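Segregation and condensation protein A (Thermococcus onnurineus, PDB 6IVH) is probably the kleisin subunit of an archaeal Smc-based condensin, likely to join the Smc ATPase through this helical N-terminal domain, as in related kleisins. Local coordinates at residues Asn28-Ile31 / Val32-Thr35; Arg51-Ala54 / Arg55-Leu58; Tyr104-Phe107 / Asp108-Leu111. All coordinates share one frame; numbering follows the deposited sequence.

Interaction 1 (Asn28-Ile31 / Val32-Thr35); sequences NIDI and VDLT
Asp30 OD1 has two partners, the backbone N of Val32 at 3.2 Å and NE of Arg103 in a salt bridge. With CG opposite the backbone N and beside the carbonyl carbon (chi1 -165°), the carboxylate lies near the first helical amides; that of Val32 meets OD1 on the anti side, 34° out of the carboxylate plane. Asp30 is thus the N-cap of helix 31-47, where the chain leaves the short strand 29-30, and Ile29 and Leu34, just before the cap and four residues after it, meet as a hydrophobic staple, CG2 of Ile29 packing on CG of Leu34 at 3.8 Å. Asp30 O takes the N-H of Leu34. The Asp33 carboxylate lies across that of Asp30, their planes 45° apart and the two OD2 atoms 2.9 Å from each other, a crowding of like charge that Arg103 probably eases. Replacing Asp30 by an alanine is likely to leave the Val32 N-H without its cap and Arg103 without its carboxylate mate. One turn on, Thr35 OG1 bonds to Ile31 O and has a further partner in Leu63 O of helix 54-72, while Thr35 N bonds weakly to Ile31 O.

Interaction 2 (Arg51-Ala54 / Arg55-Leu58); sequences RVSA and RAIL
Val52 lies against the opening turn of helix 54-72 with its CG1 branch foremost, touching the methyl CB of Ala56 at 3.6 Å and, less closely, CG1 of Ile57 at 4.3 Å. With CG1 opposite the backbone N (chi1 166°), this methyl rather than CG2 faces Ala56. Ile57 comes to meet it with its own CG1, which also passes 3.5 Å from Ser53 O. The Ser53 hydroxyl folds between its backbone N and carbonyl carbon (chi1 68°), the rotation that lets OG accept from Ala56 N at 3.2 Å in a fairly straight bond.

This is an N-cap at Ser53, with Val52 and Ile57 bracketing it as a hydrophobic staple, and it starts the helix directly after the loop that follows helix 31-47. The serine OG also bonds Ile9 O, and backbone bonds tie Arg51 and Ser53 to Ile9, fixing the N-terminal tail beside the cap. Val52 is covered further by Leu42 and Met45 of helix 31-47.

Behind the cap the backbone takes up regular helical bonding. Ile57 N reaches Ser53 O at 3.3 Å with the donor tilted 23° from the carbonyl plane, whereas Leu58 N meets Ala54 O in a straighter bond of 2.8 Å. Arg55 starts near the cap, its CB 4.0 Å from Ser53 OG, but its chain then leads away and carries the guanidinium to helix 107-120, where NH2 forms a salt bridge with Glu119 and the chain packs on Met115 and Leu118.

Interaction 3 (Tyr104-Phe107 / Asp108-Leu111); sequences YYTF and DDLL
Phe107 lays one face of its ring under the CD2 methyl of Leu111, a CH-pi contact with CD2 3.6 Å from the ring centroid and only 16° off the normal. The methyl sits displaced toward the rim, so CZ of Phe107 is the ring atom nearest to CD2, at 3.5 Å. The pair is spaced four residues apart at the start of helix 107-120, whose N-cap is Thr106, at the end of strand 104-105. Phe107 projects its ring with CG opposite the backbone N (chi1 -170°), which brings it over to helix 11-20, where Leu15, Leu16 and Val19 pack on it. Tyr105 and Leu110, the residue before the cap and the one four after it, form a hydrophobic staple in which their CB atoms come within 4.0 Å; the Tyr105 ring is met obliquely by the Leu110 amide. Backbone bonds from Leu110 N to Thr106 O and from Leu111 N to Phe107 O, both 2.9 Å, establish the helix. Thr106 OG1 plays two roles: it accepts weakly from Asp109 N at 3.4 Å, and it donates to Asp109 OD2 at 2.8 Å, approaching that oxygen from above the carboxylate plane, 49° out of it.

All three contacts are helix starts with a side-chain N-cap and a hydrophobic staple, but the capping groups differ: a carboxylate in interaction 1, a serine hydroxyl in interaction 2, and in interaction 3 a threonine also bonded to an aspartate. Interactions 1 and 3 touch each other, since strands 29-30 and 104-105 pair antiparallel and Ile29 packs on both Phe107 and Leu110. Interaction 1 is the most buried, with no exposed residue among those that touch, whereas interactions 2 and 3 have two each and lie partly at the surface. Interaction 2 lies about 20 Å from each, centre to centre, across the middle of the chain; its Arg55 reaches helix 107-120, the helix that interaction 3 begins.

Interaction 1 (Asn28-Ile31 / Val32-Thr35)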
loop_
_atom_site.group_PDB
_atom_site.type_symbol
_atom_site.label_atom_id
_atom_site.label_comp_id
_atom_site.label_asym_id
_atom_site.label_seq_id
_atom_site.Cartn_x
_atom_site.Cartn_y
_atom_site.Cartn_z
ATOM N N ASN A 28 -12.219 5.192 5.086
ATOM C CA ASN A 28 -11.327 5.176 6.251
ATOM C C ASN A 28 -10.398 3.959 6.156
ATOM O O ASN A 28 -10.715 2.833 6.544
ATOM C CB ASN A 28 -12.120 5.274 7.592
ATOM C CG ASN A 28 -12.719 3.953 8.081
ATOM O OD1 ASN A 28 -13.082 3.077 7.305
ATOM N ND2 ASN A 28 -12.842 3.830 9.399
ATOM N N ILE A 29 -9.215 4.191 5.604
ATOM C CA ILE A 29 -8.195 3.157 5.491
ATOM C C ILE A 29 -7.270 3.259 6.692
ATOM O O ILE A 29 -6.799 4.351 7.032
ATOM C CB ILE A 29 -7.405 3.297 4.178
ATOM C CG1 ILE A 29 -8.347 3.350 2.973
ATOM C CG2 ILE A 29 -6.411 2.156 4.035
ATOM C CD1 ILE A 29 -7.618 3.426 1.652
ATOM N N ASP A 30 -7.009 2.129 7.342
ATOM C CA ASP A 30 -6.034 2.067 8.426
ATOM C C ASP A 30 -4.695 1.651 7.828
ATOM O O ASP A 30 -4.522 0.496 7.424
ATOM C CB ASP A 30 -6.489 1.093 9.511
ATOM C CG ASP A 30 -5.706 1.249 10.807
ATOM O OD1 ASP A 30 -4.548 1.715 10.761
ATOM O OD2 ASP A 30 -6.254 0.903 11.877
ATOM N N ILE A 31 -3.744 2.590 7.775
ATOM C CA ILE A 31 -2.475 2.333 7.095
ATOM C C ILE A 31 -1.694 1.226 7.793
ATOM O O ILE A 31 -0.901 0.519 7.158
ATOM C CB ILE A 31 -1.649 3.632 6.987
ATOM C CG1 ILE A 31 -0.456 3.440 6.050
ATOM C CG2 ILE A 31 -1.162 4.079 8.352
ATOM C CD1 ILE A 31 -0.847 3.063 4.644
ATOM N N VAL A 32 -1.905 1.049 9.099
ATOM C CA VAL A 32 -1.265 -0.053 9.810
ATOM C C VAL A 32 -1.903 -1.377 9.413
ATOM O O VAL A 32 -1.210 -2.364 9.136
ATOM C CB VAL A 32 -1.336 0.179 11.330
ATOM C CG1 VAL A 32 -0.738 -1.002 12.080
ATOM C CG2 VAL A 32 -0.622 1.471 11.704
ATOM N N ASP A 33 -3.235 -1.417 9.368
ATOM C CA ASP A 33 -3.922 -2.639 8.968
ATOM C C ASP A 33 -3.814 -2.878 7.467
ATOM O O ASP A 33 -3.815 -4.031 7.025
ATOM C CB ASP A 33 -5.389 -2.577 9.394
ATOM C CG ASP A 33 -5.552 -2.368 10.888
ATOM O OD1 ASP A 33 -4.604 -2.677 11.641
ATOM O OD2 ASP A 33 -6.631 -1.897 11.309
ATOM N N LEU A 34 -3.713 -1.807 6.674
ATOM C CA LEU A 34 -3.614 -1.955 5.225
ATOM C C LEU A 34 -2.271 -2.536 4.806
ATOM O O LEU A 34 -2.196 -3.250 3.799
ATOM C CB LEU A 34 -3.844 -0.602 4.547
ATOM C CG LEU A 34 -3.881 -0.491 3.015
ATOM C CD1 LEU A 34 -2.491 -0.331 2.401
ATOM C CD2 LEU A 34 -4.606 -1.679 2.406
ATOM N N THR A 35 -1.207 -2.243 5.557
ATOM C CA THR A 35 0.134 -2.636 5.134
ATOM C C THR A 35 0.271 -4.152 5.051
ATOM O O THR A 35 0.768 -4.687 4.053
ATOM C CB THR A 35 1.175 -2.049 6.085
ATOM O OG1 THR A 35 1.065 -0.620 6.082
ATOM C CG2 THR A 35 2.578 -2.444 5.645
#

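Interaction 2 (Arg51-Ala54 / Arg55-Leu58)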
loop_
_atom_site.group_PDB
_atom_site.type_symbol
_atom_site.label_atom_id
_atom_site.label_comp_id
_atom_site.label_asym_id
_atom_site.label_seq_id
_atom_site.Cartn_x
_atom_site.Cartn_y
_atom_site.Cartn_z
ATOM N N ARG A 51 4.162 -12.369 -12.477
ATOM C CA ARG A 51 4.970 -11.174 -12.675
ATOM C C ARG A 51 4.429 -10.037 -11.822
ATOM O O ARG A 51 3.284 -9.609 -11.997
ATOM C CB ARG A 51 4.970 -10.771 -14.151
ATOM C CG ARG A 51 5.526 -11.785 -15.140
ATOM C CD ARG A 51 6.007 -11.096 -16.396
ATOM N NE ARG A 51 6.193 -12.014 -17.517
ATOM C CZ ARG A 51 6.173 -11.639 -18.793
ATOM N NH1 ARG A 51 5.998 -10.362 -19.100
ATOM N NH2 ARG A 51 6.335 -12.535 -19.757
ATOM N N VAL A 52 5.247 -9.563 -10.888
ATOM C CA VAL A 52 4.912 -8.436 -10.029
ATOM C C VAL A 52 5.956 -7.355 -10.263
ATOM O O VAL A 52 7.161 -7.631 -10.207
ATOM C CB VAL A 52 4.852 -8.851 -8.546
ATOM C CG1 VAL A 52 4.850 -7.628 -7.643
ATOM C CG2 VAL A 52 3.619 -9.702 -8.286
ATOM N N SER A 53 5.500 -6.135 -10.540
ATOM C CA SER A 53 6.405 -5.059 -10.918
ATOM C C SER A 53 7.302 -4.657 -9.750
ATOM O O SER A 53 7.037 -4.973 -8.585
ATOM C CB SER A 53 5.620 -3.840 -11.404
ATOM O OG SER A 53 4.906 -3.235 -10.338
ATOM N N ALA A 54 8.381 -3.941 -10.081
ATOM C CA ALA A 54 9.272 -3.424 -9.049
ATOM C C ALA A 54 8.576 -2.388 -8.178
ATOM O O ALA A 54 8.837 -2.319 -6.972
ATOM C CB ALA A 54 10.529 -2.827 -9.683
ATOM N N ARG A 55 7.687 -1.581 -8.766
ATOM C CA ARG A 55 6.971 -0.580 -7.981
ATOM C C ARG A 55 6.097 -1.238 -6.922
ATOM O O ARG A 55 5.995 -0.739 -5.795
ATOM C CB ARG A 55 6.134 0.312 -8.901
ATOM C CG ARG A 55 6.931 0.918 -10.046
ATOM C CD ARG A 55 6.068 1.775 -10.963
ATOM N NE ARG A 55 5.874 3.128 -10.448
ATOM C CZ ARG A 55 4.722 3.591 -9.973
ATOM N NH1 ARG A 55 3.650 2.810 -9.949
ATOM N NH2 ARG A 55 4.640 4.838 -9.528
ATOM N N ALA A 56 5.468 -2.366 -7.260
ATOM C CA ALA A 56 4.687 -3.099 -6.270
ATOM C C ALA A 56 5.568 -3.655 -5.159
ATOM O O ALA A 56 5.117 -3.774 -4.013
ATOM C CB ALA A 56 3.904 -4.225 -6.944
ATOM N N ILE A 57 6.816 -4.004 -5.473
ATOM C CA ILE A 57 7.748 -4.432 -4.437
ATOM C C ILE A 57 8.183 -3.241 -3.594
ATOM O O ILE A 57 8.220 -3.315 -2.360
ATOM C CB ILE A 57 8.953 -5.152 -5.068
ATOM C CG1 ILE A 57 8.505 -6.443 -5.765
ATOM C CG2 ILE A 57 10.012 -5.443 -4.023
ATOM C CD1 ILE A 57 9.614 -7.148 -6.518
ATOM N N LEU A 58 8.508 -2.120 -4.245
ATOM C CA LEU A 58 8.922 -0.923 -3.519
ATOM C C LEU A 58 7.786 -0.346 -2.682
ATOM O O LEU A 58 8.033 0.210 -1.605
ATOM C CB LEU A 58 9.444 0.125 -4.503
ATOM C CG LEU A 58 9.790 1.511 -3.953
ATOM C CD1 LEU A 58 10.875 1.420 -2.894
ATOM C CD2 LEU A 58 10.214 2.434 -5.082
#

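Interaction 3 (Tyr104-Phe107 / Asp108-Leu111)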
loop_
_atom_site.group_PDB
_atom_site.type_symbol
_atom_site.label_atom_id
_atom_site.label_comp_id
_atom_site.label_asym_id
_atom_site.label_seq_id
_atom_site.Cartn_x
_atom_site.Cartn_y
_atom_site.Cartn_z
ATOM N N TYR A 104 -5.038 7.432 9.261
ATOM C CA TYR A 104 -6.188 7.076 8.442
ATOM C C TYR A 104 -6.178 7.890 7.154
ATOM O O TYR A 104 -5.992 9.111 7.184
ATOM C CB TYR A 104 -7.492 7.292 9.213
ATOM C CG TYR A 104 -7.620 6.398 10.428
ATOM C CD1 TYR A 104 -8.193 5.135 10.329
ATOM C CD2 TYR A 104 -7.157 6.811 11.670
ATOM C CE1 TYR A 104 -8.306 4.313 11.437
ATOM C CE2 TYR A 104 -7.266 5.997 12.783
ATOM C CZ TYR A 104 -7.839 4.749 12.660
ATOM O OH TYR A 104 -7.948 3.939 13.768
ATOM N N TYR A 105 -6.377 7.205 6.027
ATOM C CA TYR A 105 -6.370 7.821 4.708
ATOM C C TYR A 105 -7.652 7.477 3.964
ATOM O O TYR A 105 -8.335 6.497 4.272
ATOM C CB TYR A 105 -5.176 7.353 3.859
ATOM C CG TYR A 105 -3.830 7.900 4.272
ATOM C CD1 TYR A 105 -3.187 8.864 3.506
ATOM C CD2 TYR A 105 -3.194 7.439 5.415
ATOM C CE1 TYR A 105 -1.953 9.360 3.873
ATOM C CE2 TYR A 105 -1.960 7.931 5.791
ATOM C CZ TYR A 105 -1.345 8.889 5.018
ATOM O OH TYR A 105 -0.115 9.378 5.393
ATOM N N THR A 106 -7.969 8.301 2.971
ATOM C CA THR A 106 -8.909 7.901 1.939
ATOM C C THR A 106 -8.137 7.240 0.801
ATOM O O THR A 106 -6.909 7.315 0.725
ATOM C CB THR A 106 -9.715 9.099 1.430
ATOM O OG1 THR A 106 -8.831 10.076 0.871
ATOM C CG2 THR A 106 -10.509 9.725 2.568
ATOM N N PHE A 107 -8.871 6.574 -0.093
ATOM C CA PHE A 107 -8.203 5.809 -1.139
ATOM C C PHE A 107 -7.462 6.719 -2.112
ATOM O O PHE A 107 -6.324 6.428 -2.492
ATOM C CB PHE A 107 -9.206 4.930 -1.882
ATOM C CG PHE A 107 -8.562 3.938 -2.805
ATOM C CD1 PHE A 107 -8.656 4.085 -4.179
ATOM C CD2 PHE A 107 -7.840 2.870 -2.297
ATOM C CE1 PHE A 107 -8.055 3.174 -5.028
ATOM C CE2 PHE A 107 -7.236 1.959 -3.140
ATOM C CZ PHE A 107 -7.346 2.110 -4.508
ATOM N N ASP A 108 -8.087 7.827 -2.522
ATOM C CA ASP A 108 -7.403 8.759 -3.412
ATOM C C ASP A 108 -6.226 9.434 -2.721
ATOM O O ASP A 108 -5.204 9.700 -3.363
ATOM C CB ASP A 108 -8.384 9.806 -3.942
ATOM C CG ASP A 108 -9.490 9.200 -4.785
ATOM O OD1 ASP A 108 -9.212 8.793 -5.933
ATOM O OD2 ASP A 108 -10.641 9.134 -4.302
ATOM N N ASP A 109 -6.344 9.713 -1.419
ATOM C CA ASP A 109 -5.232 10.320 -0.691
ATOM C C ASP A 109 -4.059 9.355 -0.566
ATOM O O ASP A 109 -2.902 9.748 -0.761
ATOM C CB ASP A 109 -5.694 10.787 0.690
ATOM C CG ASP A 109 -6.387 12.135 0.649
ATOM O OD1 ASP A 109 -5.961 13.000 -0.147
ATOM O OD2 ASP A 109 -7.353 12.334 1.417
ATOM N N LEU A 110 -4.336 8.088 -0.238
ATOM C CA LEU A 110 -3.268 7.097 -0.143
ATOM C C LEU A 110 -2.621 6.866 -1.504
ATOM O O LEU A 110 -1.396 6.722 -1.601
ATOM C CB LEU A 110 -3.819 5.789 0.434
ATOM C CG LEU A 110 -2.887 4.824 1.180
ATOM C CD1 LEU A 110 -3.697 3.769 1.904
ATOM C CD2 LEU A 110 -1.893 4.147 0.262
ATOM N N LEU A 111 -3.432 6.836 -2.565
ATOM C CA LEU A 111 -2.905 6.697 -3.918
ATOM C C LEU A 111 -1.917 7.812 -4.240
ATOM O O LEU A 111 -0.842 7.559 -4.797
ATOM C CB LEU A 111 -4.065 6.689 -4.919
ATOM C CG LEU A 111 -4.594 5.361 -5.464
ATOM C CD1 LEU A 111 -3.745 4.819 -6.587
ATOM C CD2 LEU A 111 -4.688 4.334 -4.351
#